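Local coordinates for probable ribosomal RNA small subunit methyltransferase (Thermus thermophilus, PDB 3DMH), which methylates N2 of a guanosine in 16S ribosomal RNA, using S-adenosylmethionine as the methyl donor, at residues 152-158 / 172-177; 41-45 / 130-136; 222-226 / 358-362; 232-236 / 251-257. All blocks are in the same frame, centred on the assembly; numbering follows the deposited sequence.

Interaction 1 (152-158 / 172-177); sequences ARALLGY and LLEKEK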
loop_
_atom_site.group_PDB
_atom_site.type_symbol
_atom_site.label_atom_id
_atom_site.label_comp_id
_atom_site.label_asym_id
_atom_site.label_seq_id
_atom_site.Cartn_x
_atom_site.Cartn_y
_atom_site.Cartn_z
ATOM N N ALA A 152 -4.965 -23.010 1.825
ATOM C CA ALA A 152 -5.598 -22.848 3.136
ATOM C C ALA A 152 -6.074 -24.190 3.692
ATOM O O ALA A 152 -5.861 -24.485 4.865
ATOM C CB ALA A 152 -6.756 -21.849 3.066
ATOM N N ARG A 153 -6.690 -25.001 2.839
ATOM C CA ARG A 153 -7.179 -26.314 3.256
ATOM C C ARG A 153 -6.029 -27.217 3.690
ATOM O O ARG A 153 -6.153 -27.949 4.671
ATOM C CB ARG A 153 -8.001 -26.987 2.148
ATOM C CG ARG A 153 -9.437 -26.503 2.062
ATOM C CD ARG A 153 -10.192 -27.161 0.918
ATOM N NE ARG A 153 -9.569 -26.892 -0.377
ATOM C CZ ARG A 153 -9.932 -27.472 -1.518
ATOM N NH1 ARG A 153 -10.931 -28.348 -1.537
ATOM N NH2 ARG A 153 -9.296 -27.175 -2.644
ATOM N N ALA A 154 -4.909 -27.144 2.968
ATOM C CA ALA A 154 -3.704 -27.896 3.320
ATOM C C ALA A 154 -3.113 -27.412 4.642
ATOM O O ALA A 154 -2.631 -28.201 5.451
ATOM C CB ALA A 154 -2.672 -27.804 2.209
ATOM N N LEU A 155 -3.174 -26.100 4.868
ATOM C CA LEU A 155 -2.627 -25.519 6.093
ATOM C C LEU A 155 -3.447 -25.839 7.343
ATOM O O LEU A 155 -2.874 -25.994 8.427
ATOM C CB LEU A 155 -2.483 -23.997 5.950
ATOM C CG LEU A 155 -1.350 -23.462 5.069
ATOM C CD1 LEU A 155 -1.558 -21.973 4.812
ATOM C CD2 LEU A 155 0.012 -23.717 5.701
ATOM N N LEU A 156 -4.777 -25.907 7.189
ATOM C CA LEU A 156 -5.727 -25.945 8.320
ATOM C C LEU A 156 -6.473 -27.270 8.534
ATOM O O LEU A 156 -6.453 -27.815 9.649
ATOM C CB LEU A 156 -6.783 -24.839 8.168
ATOM C CG LEU A 156 -6.255 -23.417 8.295
ATOM C CD1 LEU A 156 -7.184 -22.458 7.553
ATOM C CD2 LEU A 156 -6.117 -23.035 9.752
ATOM N N GLY A 157 -7.168 -27.733 7.485
ATOM C CA GLY A 157 -8.126 -28.867 7.563
ATOM C C GLY A 157 -9.355 -28.694 6.666
ATOM O O GLY A 157 -9.240 -28.174 5.544
ATOM N N TYR A 158 -10.531 -29.105 7.156
ATOM C CA TYR A 158 -11.782 -29.030 6.378
ATOM C C TYR A 158 -12.069 -27.594 5.979
ATOM O O TYR A 158 -12.089 -26.692 6.821
ATOM C CB TYR A 158 -12.966 -29.602 7.164
ATOM C CG TYR A 158 -14.372 -29.443 6.564
ATOM C CD1 TYR A 158 -14.885 -30.370 5.644
ATOM C CD2 TYR A 158 -15.204 -28.389 6.965
ATOM C CE1 TYR A 158 -16.195 -30.249 5.120
ATOM C CE2 TYR A 158 -16.504 -28.253 6.457
ATOM C CZ TYR A 158 -16.997 -29.180 5.535
ATOM O OH TYR A 158 -18.287 -29.027 5.048
ATOM N N LEU A 172 -15.245 -21.229 4.392
ATOM C CA LEU A 172 -15.032 -21.363 5.824
ATOM C C LEU A 172 -14.166 -22.593 6.076
ATOM O O LEU A 172 -14.424 -23.667 5.509
ATOM C CB LEU A 172 -16.373 -21.466 6.552
ATOM C CG LEU A 172 -16.353 -21.476 8.085
ATOM C CD1 LEU A 172 -15.624 -20.251 8.664
ATOM C CD2 LEU A 172 -17.783 -21.545 8.606
ATOM N N LEU A 173 -13.140 -22.420 6.905
ATOM C CA LEU A 173 -12.196 -23.502 7.231
ATOM C C LEU A 173 -11.967 -23.657 8.730
ATOM O O LEU A 173 -12.150 -22.707 9.493
ATOM C CB LEU A 173 -10.845 -23.279 6.530
ATOM C CG LEU A 173 -10.798 -23.091 5.007
ATOM C CD1 LEU A 173 -10.778 -21.609 4.617
ATOM C CD2 LEU A 173 -9.574 -23.774 4.446
ATOM N N GLU A 174 -11.553 -24.865 9.134
ATOM C CA GLU A 174 -11.297 -25.190 10.539
ATOM C C GLU A 174 -9.828 -25.565 10.751
ATOM O O GLU A 174 -9.277 -26.356 9.984
ATOM C CB GLU A 174 -12.189 -26.364 10.971
ATOM C CG GLU A 174 -12.109 -26.678 12.445
ATOM C CD GLU A 174 -13.047 -27.805 12.875
ATOM O OE1 GLU A 174 -14.128 -27.962 12.265
ATOM O OE2 GLU A 174 -12.705 -28.526 13.830
ATOM N N LYS A 175 -9.209 -25.023 11.800
ATOM C CA LYS A 175 -7.850 -25.427 12.174
ATOM C C LYS A 175 -7.914 -26.791 12.855
ATOM O O LYS A 175 -8.442 -26.926 13.963
ATOM C CB LYS A 175 -7.186 -24.404 13.099
ATOM C CG LYS A 175 -5.703 -24.699 13.352
ATOM C CD LYS A 175 -5.032 -23.579 14.125
ATOM C CE LYS A 175 -3.631 -23.953 14.546
ATOM N NZ LYS A 175 -2.920 -22.808 15.176
ATOM N N GLU A 176 -7.375 -27.794 12.175
ATOM C CA GLU A 176 -7.405 -29.174 12.677
ATOM C C GLU A 176 -5.992 -29.701 12.923
ATOM O O GLU A 176 -5.793 -30.800 13.483
ATOM C CB GLU A 176 -8.161 -30.082 11.696
ATOM C CG GLU A 176 -9.630 -29.720 11.499
ATOM C CD GLU A 176 -10.410 -30.791 10.753
ATOM O OE1 GLU A 176 -10.807 -31.780 11.395
ATOM O OE2 GLU A 176 -10.631 -30.648 9.532
ATOM N N LYS A 177 -5.015 -28.910 12.500
ATOM C CA LYS A 177 -3.607 -29.280 12.575
ATOM C C LYS A 177 -2.738 -28.097 12.990
ATOM O O LYS A 177 -3.152 -26.933 12.889
ATOM C CB LYS A 177 -3.124 -29.834 11.226
ATOM C CG LYS A 177 -2.819 -28.757 10.193
ATOM C CD LYS A 177 -2.360 -29.338 8.869
ATOM C CE LYS A 177 -3.520 -29.929 8.086
ATOM N NZ LYS A 177 -3.002 -30.584 6.859
HETATM O O HOH W 1 -2.752 -24.702 11.272
#
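Leu-156, the last residue of helix 145-156, accepts the backbone N of Glu-176 at its carbonyl O, 2.7 Å away. Lys-177 N adds a weak bond to the same oxygen. Glu-174 N also donates to Tyr-158 O at 3.0 Å.

Two side chains bind backbone. Glu-176 OE2 accepts Tyr-158 N at 2.8 Å. Lys-177 folds back over the helix end: CG sits between its backbone N and carbonyl carbon (chi1 79°), a second bend follows at chi3, and NZ donates to Ala-154 O at 2.8 Å. A water joins Leu-155 O to Lys-177 O.

Here the helix hands over to edge strand 159-165 of a Rossmann-like sheet, beside the hairpin partner 168-174. Gly-157 makes the turn with positive phi. A CB there would run into Glu-176 OE2 and Glu-174 O.

The apolar contacts join the helix to strand 168-174. Leu-173 CD2 packs on Ala-152 CB at 3.7 Å and on Arg-153 CG. The branches of Leu-156 divide: CD1 meets Leu-173 CB at 3.9 Å, while CD2 meets Lys-175 CB. The extended Lys-175 chain carries NZ away to the carbonyls of Leu-129 and Ala-126.

Interaction 2 (41-45 / 130-136); sequences TVEPF and RMGGRLY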
loop_
_atom_site.group_PDB
_atom_site.type_symbol
_atom_site.label_atom_id
_atom_site.label_comp_id
_atom_site.label_asym_id
_atom_site.label_seq_id
_atom_site.Cartn_x
_atom_site.Cartn_y
_atom_site.Cartn_z
ATOM N N THR A 41 -21.764 -12.814 4.603
ATOM C CA THR A 41 -21.501 -14.224 4.948
ATOM C C THR A 41 -21.043 -14.434 6.391
ATOM O O THR A 41 -21.461 -15.405 7.048
ATOM C CB THR A 41 -20.471 -14.852 3.975
ATOM O OG1 THR A 41 -20.913 -14.667 2.624
ATOM C CG2 THR A 41 -20.286 -16.354 4.228
ATOM N N VAL A 42 -20.171 -13.552 6.880
ATOM C CA VAL A 42 -19.520 -13.820 8.172
ATOM C C VAL A 42 -20.511 -13.875 9.344
ATOM O O VAL A 42 -21.405 -13.027 9.465
ATOM C CB VAL A 42 -18.413 -12.812 8.487
ATOM C CG1 VAL A 42 -17.320 -12.898 7.447
ATOM C CG2 VAL A 42 -18.982 -11.415 8.524
ATOM N N GLU A 43 -20.325 -14.887 10.192
ATOM C CA GLU A 43 -21.126 -15.100 11.396
ATOM C C GLU A 43 -20.180 -15.268 12.582
ATOM O O GLU A 43 -19.083 -15.804 12.419
ATOM C CB GLU A 43 -21.943 -16.396 11.270
ATOM C CG GLU A 43 -22.714 -16.549 9.968
ATOM C CD GLU A 43 -24.136 -16.071 10.075
ATOM O OE1 GLU A 43 -24.639 -15.964 11.217
ATOM O OE2 GLU A 43 -24.758 -15.815 9.019
ATOM N N PRO A 44 -20.593 -14.810 13.778
ATOM C CA PRO A 44 -19.751 -15.014 14.957
ATOM C C PRO A 44 -19.420 -16.481 15.236
ATOM O O PRO A 44 -20.250 -17.386 15.015
ATOM C CB PRO A 44 -20.590 -14.434 16.102
ATOM C CG PRO A 44 -21.468 -13.446 15.453
ATOM C CD PRO A 44 -21.807 -14.032 14.099
ATOM N N PHE A 45 -18.203 -16.692 15.724
ATOM C CA PHE A 45 -17.765 -17.995 16.200
ATOM C C PHE A 45 -16.771 -17.754 17.323
ATOM O O PHE A 45 -15.736 -17.148 17.102
ATOM C CB PHE A 45 -17.093 -18.787 15.073
ATOM C CG PHE A 45 -16.575 -20.123 15.510
ATOM C CD1 PHE A 45 -17.445 -21.195 15.647
ATOM C CD2 PHE A 45 -15.227 -20.309 15.820
ATOM C CE1 PHE A 45 -16.989 -22.437 16.061
ATOM C CE2 PHE A 45 -14.766 -21.551 16.241
ATOM C CZ PHE A 45 -15.639 -22.612 16.351
ATOM N N ARG A 130 -6.469 -20.494 17.531
ATOM C CA ARG A 130 -6.381 -21.627 18.454
ATOM C C ARG A 130 -6.732 -22.897 17.695
ATOM O O ARG A 130 -7.348 -22.849 16.637
ATOM C CB ARG A 130 -7.361 -21.453 19.620
ATOM C CG ARG A 130 -8.834 -21.543 19.208
ATOM C CD ARG A 130 -9.756 -21.724 20.386
ATOM N NE ARG A 130 -11.176 -21.620 20.025
ATOM C CZ ARG A 130 -11.921 -22.621 19.549
ATOM N NH1 ARG A 130 -11.394 -23.825 19.344
ATOM N NH2 ARG A 130 -13.208 -22.419 19.285
ATOM N N MET A 131 -6.378 -24.050 18.245
ATOM C CA MET A 131 -6.850 -25.291 17.659
ATOM C C MET A 131 -8.376 -25.304 17.664
ATOM O O MET A 131 -8.994 -24.964 18.677
ATOM C CB MET A 131 -6.314 -26.476 18.460
ATOM C CG MET A 131 -6.473 -27.845 17.781
ATOM S SD MET A 131 -5.693 -27.974 16.153
ATOM C CE MET A 131 -3.997 -27.540 16.491
ATOM N N GLY A 132 -8.977 -25.682 16.537
ATOM C CA GLY A 132 -10.441 -25.701 16.415
ATOM C C GLY A 132 -11.053 -24.366 15.998
ATOM O O GLY A 132 -12.262 -24.266 15.798
ATOM N N GLY A 133 -10.212 -23.339 15.886
ATOM C CA GLY A 133 -10.624 -22.017 15.383
ATOM C C GLY A 133 -11.014 -22.087 13.925
ATOM O O GLY A 133 -10.728 -23.065 13.258
ATOM N N ARG A 134 -11.648 -21.029 13.412
ATOM C CA ARG A 134 -12.123 -21.040 12.023
ATOM C C ARG A 134 -11.649 -19.825 11.220
ATOM O O ARG A 134 -11.376 -18.767 11.779
ATOM C CB ARG A 134 -13.649 -21.113 11.980
ATOM C CG ARG A 134 -14.177 -22.444 12.521
ATOM C CD ARG A 134 -15.685 -22.457 12.550
ATOM N NE ARG A 134 -16.170 -23.725 13.075
ATOM C CZ ARG A 134 -17.454 -24.057 13.161
ATOM N NH1 ARG A 134 -18.394 -23.207 12.765
ATOM N NH2 ARG A 134 -17.798 -25.239 13.652
ATOM N N LEU A 135 -11.562 -20.003 9.907
ATOM C CA LEU A 135 -11.094 -18.953 9.003
ATOM C C LEU A 135 -12.121 -18.736 7.903
ATOM O O LEU A 135 -12.496 -19.676 7.194
ATOM C CB LEU A 135 -9.747 -19.340 8.380
ATOM C CG LEU A 135 -9.249 -18.510 7.190
ATOM C CD1 LEU A 135 -8.963 -17.046 7.570
ATOM C CD2 LEU A 135 -7.993 -19.133 6.558
ATOM N N TYR A 136 -12.577 -17.493 7.763
ATOM C CA TYR A 136 -13.348 -17.090 6.590
ATOM C C TYR A 136 -12.360 -16.558 5.583
ATOM O O TYR A 136 -11.613 -15.625 5.887
ATOM C CB TYR A 136 -14.328 -15.957 6.922
ATOM C CG TYR A 136 -15.618 -16.417 7.529
ATOM C CD1 TYR A 136 -16.625 -16.992 6.745
ATOM C CD2 TYR A 136 -15.846 -16.276 8.890
ATOM C CE1 TYR A 136 -17.825 -17.419 7.311
ATOM C CE2 TYR A 136 -17.037 -16.701 9.473
ATOM C CZ TYR A 136 -18.021 -17.269 8.687
ATOM O OH TYR A 136 -19.200 -17.672 9.280
#
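Phe-45 and Arg-134 lie flat against each other. The ring and guanidinium planes are only 11° apart. Arg-134 CD stands over the ring centre, 3.6 Å from the centroid, in a CH-pi contact. Further along the chain, Arg-134 NE comes within 3.4 Å of Phe-45 CE1, over the same ring face. Phe-45 CG is anti to the backbone N (chi1 178°), which carries the ring across to the strand. The arginine chain is extended from CG to NE and passes over that ring. Arg-130 NH2 approaches Phe-45 CE2 obliquely at 3.5 Å, while Arg-130 NE forms a salt bridge with Asp-103.

Tyr-136 makes the second cluster. Val-42 CG1 rests over one face of its ring, 4.0 Å from the centroid and offset toward the rim. Thr-41 CG2 touches Tyr-136 CE1 at 4.1 Å. The hydroxyl reaches past the valine, and Glu-43 N donates to Tyr-136 OH at 3.1 Å. A leucine in place of Tyr-136 would probably leave the Glu-43 amide without this acceptor and Val-42 without a flat surface to rest on.

Loop 41-45 joins helix 33-41 to strand 48-51 and packs against strand 133-140 in the Rossmann-like sheet of this half of the chain. Leu-104 of strand 102-108 touches Phe-45, Arg-134 and Tyr-136, and Val-170 and Leu-172 of strand 168-174 touch the tyrosine.

Interaction 3 (222-226 / 358-362); sequences ALQER and QTLKV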
loop_
_atom_site.group_PDB
_atom_site.type_symbol
_atom_site.label_atom_id
_atom_site.label_comp_id
_atom_site.label_asym_id
_atom_site.label_seq_id
_atom_site.Cartn_x
_atom_site.Cartn_y
_atom_site.Cartn_z
ATOM N N ALA A 222 16.688 11.502 -15.856
ATOM C CA ALA A 222 16.181 12.809 -16.277
ATOM C C ALA A 222 16.533 13.874 -15.237
ATOM O O ALA A 222 16.929 14.988 -15.586
ATOM C CB ALA A 222 14.675 12.761 -16.488
ATOM N N LEU A 223 16.388 13.500 -13.966
ATOM C CA LEU A 223 16.689 14.383 -12.847
ATOM C C LEU A 223 18.153 14.780 -12.834
ATOM O O LEU A 223 18.470 15.969 -12.779
ATOM C CB LEU A 223 16.289 13.724 -11.512
ATOM C CG LEU A 223 16.425 14.557 -10.231
ATOM C CD1 LEU A 223 15.347 14.156 -9.241
ATOM C CD2 LEU A 223 17.813 14.415 -9.600
ATOM N N GLN A 224 19.043 13.790 -12.913
ATOM C CA GLN A 224 20.476 14.081 -12.890
ATOM C C GLN A 224 20.916 14.904 -14.106
ATOM O O GLN A 224 21.782 15.772 -13.989
ATOM C CB GLN A 224 21.330 12.819 -12.757
ATOM C CG GLN A 224 22.835 13.144 -12.729
ATOM C CD GLN A 224 23.707 12.057 -12.140
ATOM O OE1 GLN A 224 24.429 11.368 -12.862
ATOM N NE2 GLN A 224 23.666 11.912 -10.821
ATOM N N GLU A 225 20.311 14.646 -15.262
ATOM C CA GLU A 225 20.655 15.402 -16.475
ATOM C C GLU A 225 20.218 16.860 -16.349
ATOM O O GLU A 225 20.935 17.772 -16.775
ATOM C CB GLU A 225 20.026 14.773 -17.721
ATOM C CG GLU A 225 20.677 13.466 -18.148
ATOM C CD GLU A 225 19.922 12.747 -19.254
ATOM O OE1 GLU A 225 18.845 13.227 -19.678
ATOM O OE2 GLU A 225 20.417 11.689 -19.702
ATOM N N ARG A 226 19.047 17.065 -15.756
ATOM C CA ARG A 226 18.467 18.391 -15.585
ATOM C C ARG A 226 19.194 19.209 -14.513
ATOM O O ARG A 226 19.532 20.375 -14.745
ATOM C CB ARG A 226 16.978 18.251 -15.247
ATOM C CG ARG A 226 16.251 19.542 -14.886
ATOM C CD ARG A 226 15.568 20.150 -16.084
ATOM N NE ARG A 226 15.093 21.501 -15.803
ATOM C CZ ARG A 226 14.419 22.256 -16.665
ATOM N NH1 ARG A 226 14.120 21.789 -17.873
ATOM N NH2 ARG A 226 14.039 23.481 -16.317
ATOM N N GLN A 358 7.128 20.504 -18.757
ATOM C CA GLN A 358 8.012 20.050 -19.822
ATOM C C GLN A 358 8.033 18.526 -19.830
ATOM O O GLN A 358 7.758 17.895 -18.804
ATOM C CB GLN A 358 9.425 20.602 -19.619
ATOM C CG GLN A 358 9.477 22.133 -19.542
ATOM C CD GLN A 358 10.882 22.662 -19.373
ATOM O OE1 GLN A 358 11.795 22.271 -20.097
ATOM N NE2 GLN A 358 11.062 23.566 -18.417
ATOM N N THR A 359 8.321 17.956 -20.995
ATOM C CA THR A 359 8.479 16.522 -21.152
ATOM C C THR A 359 9.954 16.245 -21.354
ATOM O O THR A 359 10.525 16.572 -22.408
ATOM C CB THR A 359 7.666 15.977 -22.344
ATOM O OG1 THR A 359 6.295 16.375 -22.204
ATOM C CG2 THR A 359 7.761 14.456 -22.416
ATOM N N LEU A 360 10.579 15.664 -20.338
ATOM C CA LEU A 360 12.028 15.450 -20.367
ATOM C C LEU A 360 12.421 14.149 -21.053
ATOM O O LEU A 360 13.517 14.035 -21.598
ATOM C CB LEU A 360 12.607 15.483 -18.945
ATOM C CG LEU A 360 12.220 16.668 -18.050
ATOM C CD1 LEU A 360 12.898 16.563 -16.706
ATOM C CD2 LEU A 360 12.574 18.003 -18.712
ATOM N N LYS A 361 11.525 13.166 -21.008
ATOM C CA LYS A 361 11.752 11.867 -21.628
ATOM C C LYS A 361 10.415 11.344 -22.122
ATOM O O LYS A 361 9.402 11.510 -21.439
ATOM C CB LYS A 361 12.304 10.854 -20.613
ATOM C CG LYS A 361 13.602 11.233 -19.900
ATOM C CD LYS A 361 14.822 10.991 -20.772
ATOM C CE LYS A 361 16.073 11.526 -20.100
ATOM N NZ LYS A 361 17.272 11.263 -20.929
ATOM N N VAL A 362 10.405 10.718 -23.301
ATOM C CA VAL A 362 9.272 9.871 -23.669
ATOM C C VAL A 362 9.679 8.688 -24.552
ATOM O O VAL A 362 10.041 8.837 -25.731
ATOM C CB VAL A 362 8.038 10.666 -24.206
ATOM C CG1 VAL A 362 8.306 11.282 -25.569
ATOM C CG2 VAL A 362 6.761 9.780 -24.192
#
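Segment 222-226 of helix 214-227 and strand 358-362 cross at 125°, with their axes 9.4 Å apart at closest approach, and Ala-222 faces Leu-360. Ala-222 CB touches Lys-361 CG at 3.9 Å and Leu-360 CD1 at 4.2 Å.

Lys-361 bends at chi2 (-79°), and its chain then runs past Ala-222 to Glu-225. There Lys-361 NZ forms a salt bridge with Glu-225 OE1 at 2.8 Å, on the syn side of the carboxylate. The two side chains meet at about a right angle. A serine in place of Lys-361 would probably leave the Glu-225 carboxylate without this charged mate and take away part of the cover over the Ala-222 methyl.

At the other end, Arg-226 NH1 donates to Gln-358 OE1 at 3.3 Å. This long bond comes from above the carbonyl plane, off the lone pairs, and the guanidinium and amide planes are 71° apart. The guanidinium also makes a cation-pi contact with Phe-369.

Leu-360 and Lys-361 both face Val-367, a classic beta bulge that turns both side chains toward the helix. Strand 358-362 is the edge of the methyltransferase sheet beside 366-371. Helix 214-227 packs over these two strands, and Phe-337 of strand 334-340 touches both Arg-226 and Leu-360.

Interaction 4 (232-236 / 251-257); sequences VRGRQ and LARMGAE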
loop_
_atom_site.group_PDB
_atom_site.type_symbol
_atom_site.label_atom_id
_atom_site.label_comp_id
_atom_site.label_asym_id
_atom_site.label_seq_id
_atom_site.Cartn_x
_atom_site.Cartn_y
_atom_site.Cartn_z
ATOM N N VAL A 232 21.306 18.231 -6.245
ATOM C CA VAL A 232 20.429 17.662 -5.245
ATOM C C VAL A 232 21.009 17.787 -3.828
ATOM O O VAL A 232 20.271 17.796 -2.848
ATOM C CB VAL A 232 20.047 16.205 -5.633
ATOM C CG1 VAL A 232 20.041 15.293 -4.449
ATOM C CG2 VAL A 232 18.708 16.191 -6.358
ATOM N N ARG A 233 22.331 17.920 -3.720
ATOM C CA ARG A 233 22.969 18.017 -2.411
ATOM C C ARG A 233 22.399 19.168 -1.580
ATOM O O ARG A 233 22.246 20.293 -2.070
ATOM C CB ARG A 233 24.496 18.139 -2.543
ATOM C CG ARG A 233 25.250 18.003 -1.216
ATOM C CD ARG A 233 26.772 17.862 -1.402
ATOM N NE ARG A 233 27.133 16.714 -2.238
ATOM C CZ ARG A 233 27.056 15.438 -1.855
ATOM N NH1 ARG A 233 26.623 15.111 -0.639
ATOM N NH2 ARG A 233 27.407 14.480 -2.702
ATOM N N GLY A 234 22.072 18.862 -0.328
ATOM C CA GLY A 234 21.582 19.859 0.622
ATOM C C GLY A 234 20.148 20.324 0.414
ATOM O O GLY A 234 19.661 21.178 1.164
ATOM N N ARG A 235 19.481 19.779 -0.607
ATOM C CA ARG A 235 18.091 20.125 -0.930
ATOM C C ARG A 235 17.130 19.232 -0.153
ATOM O O ARG A 235 17.434 18.069 0.129
ATOM C CB ARG A 235 17.799 19.986 -2.441
ATOM C CG ARG A 235 18.733 20.772 -3.371
ATOM C CD ARG A 235 18.614 22.262 -3.207
ATOM N NE ARG A 235 19.590 22.954 -4.042
ATOM C CZ ARG A 235 19.365 23.355 -5.290
ATOM N NH1 ARG A 235 18.182 23.134 -5.861
ATOM N NH2 ARG A 235 20.326 23.981 -5.964
ATOM N N GLN A 236 15.968 19.785 0.173
ATOM C CA GLN A 236 14.883 19.033 0.806
ATOM C C GLN A 236 14.017 18.380 -0.265
ATOM O O GLN A 236 13.467 19.064 -1.127
ATOM C CB GLN A 236 14.070 19.954 1.715
ATOM C CG GLN A 236 14.856 20.379 2.950
ATOM C CD GLN A 236 14.194 21.503 3.716
ATOM O OE1 GLN A 236 13.359 22.231 3.180
ATOM N NE2 GLN A 236 14.576 21.661 4.977
ATOM N N LEU A 251 18.704 9.446 -4.100
ATOM C CA LEU A 251 18.649 10.868 -3.757
ATOM C C LEU A 251 19.323 11.180 -2.411
ATOM O O LEU A 251 19.975 12.226 -2.273
ATOM C CB LEU A 251 17.216 11.404 -3.824
ATOM C CG LEU A 251 16.641 11.437 -5.252
ATOM C CD1 LEU A 251 15.139 11.663 -5.189
ATOM C CD2 LEU A 251 17.330 12.486 -6.148
ATOM N N ALA A 252 19.198 10.273 -1.438
ATOM C CA ALA A 252 19.898 10.421 -0.148
ATOM C C ALA A 252 21.397 10.302 -0.351
ATOM O O ALA A 252 22.177 11.069 0.226
ATOM C CB ALA A 252 19.428 9.382 0.864
ATOM N N ARG A 253 21.792 9.339 -1.183
ATOM C CA ARG A 253 23.214 9.144 -1.512
ATOM C C ARG A 253 23.818 10.387 -2.180
ATOM O O ARG A 253 24.981 10.726 -1.937
ATOM C CB ARG A 253 23.403 7.894 -2.383
ATOM C CG ARG A 253 24.851 7.534 -2.797
ATOM C CD ARG A 253 25.774 7.276 -1.620
ATOM N NE ARG A 253 25.386 6.143 -0.775
ATOM C CZ ARG A 253 25.504 4.857 -1.105
ATOM N NH1 ARG A 253 25.982 4.498 -2.296
ATOM N NH2 ARG A 253 25.136 3.923 -0.232
ATOM N N MET A 254 23.009 11.066 -2.987
ATOM C CA MET A 254 23.408 12.304 -3.658
ATOM C C MET A 254 23.428 13.513 -2.717
ATOM O O MET A 254 23.775 14.617 -3.139
ATOM C CB MET A 254 22.515 12.588 -4.877
ATOM C CG MET A 254 22.578 11.549 -6.006
ATOM S SD MET A 254 21.252 11.733 -7.235
ATOM C CE MET A 254 21.864 13.094 -8.220
ATOM N N GLY A 255 23.070 13.311 -1.452
ATOM C CA GLY A 255 23.208 14.357 -0.431
ATOM C C GLY A 255 21.953 15.168 -0.146
ATOM O O GLY A 255 22.016 16.195 0.546
ATOM N N ALA A 256 20.822 14.730 -0.696
ATOM C CA ALA A 256 19.540 15.357 -0.419
ATOM C C ALA A 256 19.079 14.998 0.985
ATOM O O ALA A 256 19.426 13.926 1.513
ATOM C CB ALA A 256 18.495 14.890 -1.433
ATOM N N GLU A 257 18.286 15.881 1.583
ATOM C CA GLU A 257 17.597 15.588 2.840
ATOM C C GLU A 257 16.181 15.119 2.503
ATOM O O GLU A 257 15.282 15.935 2.295
ATOM C CB GLU A 257 17.592 16.828 3.740
ATOM C CG GLU A 257 18.990 17.434 3.914
ATOM C CD GLU A 257 19.031 18.701 4.760
ATOM O OE1 GLU A 257 18.025 19.045 5.415
ATOM O OE2 GLU A 257 20.094 19.357 4.775
HETATM O O HOH W 2 26.170 11.839 0.315
HETATM O O HOH W 3 20.896 22.073 4.058
#
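Val-232 is the apolar centre of this contact, and its two methyls go to different partners. CG1 presses on Ala-256 CB at 3.4 Å, closer than usual for two carbons. The same methyl meets Met-254 CB at 3.7 Å. CG2 turns to Leu-251 CD2 at 4.0 Å. The valine chi1 of 139° is off the staggered positions, in keeping with this tight fit.

Arg-233 lies across the end of the helix. Its CG is anti to the backbone N (chi1 -170°), and the chain then bends at chi3. This lays the guanidinium flat above the carbonyl of Met-254, whose O sits 3.6 Å from Arg-233 CZ, over the centre of the group. The carbonyl is buried and has no hydrogen-bond partner, so the charge above it probably eases its burial. Arg-233 NE forms a salt bridge with Glu-230. Arg-233 NH1 holds a weak bond to a water that also binds Arg-253 O. A CB on Gly-255 would strike NH1.

Two backbone bonds join the segments. Gly-234 N donates to Gly-255 O at 2.8 Å, and Glu-257 N to Arg-235 O at 2.8 Å. The second leads into the parallel pairing of Gln-236 with Glu-257.

Gly-255 closes helix 248-253 in a Schellman motif, and a type II turn runs from Val-232 to Arg-235. Together they start two neighbouring parallel strands, 236-240 and 257-262, joined through the helix in the beta-alpha-beta crossover of a Rossmann-like methyltransferase.

How the interactions relate
The four contacts form two pairs on opposite sides of the chain's centre. Interactions 1 and 2 have centres about 11 Å apart and share one sheet: Leu-173 O probably bonds Leu-135 N at 2.8 Å, and Lys-175 N probably bonds Gly-133 O at 2.9 Å. Interactions 3 and 4 have centres about 18 Å apart, the second nested in the chain loop closed by the first. Leu-223 joins them, its CD2 3.8 Å from Val-232 CG2. The pairs are more than 50 Å apart, centre to centre, and their sheets share the strand order 3-2-1-4-5-7-6. Bound S-adenosylmethionine lies about 9 Å from the Leu-251 side chain; interactions 1 and 2 are remote from the annotated sites.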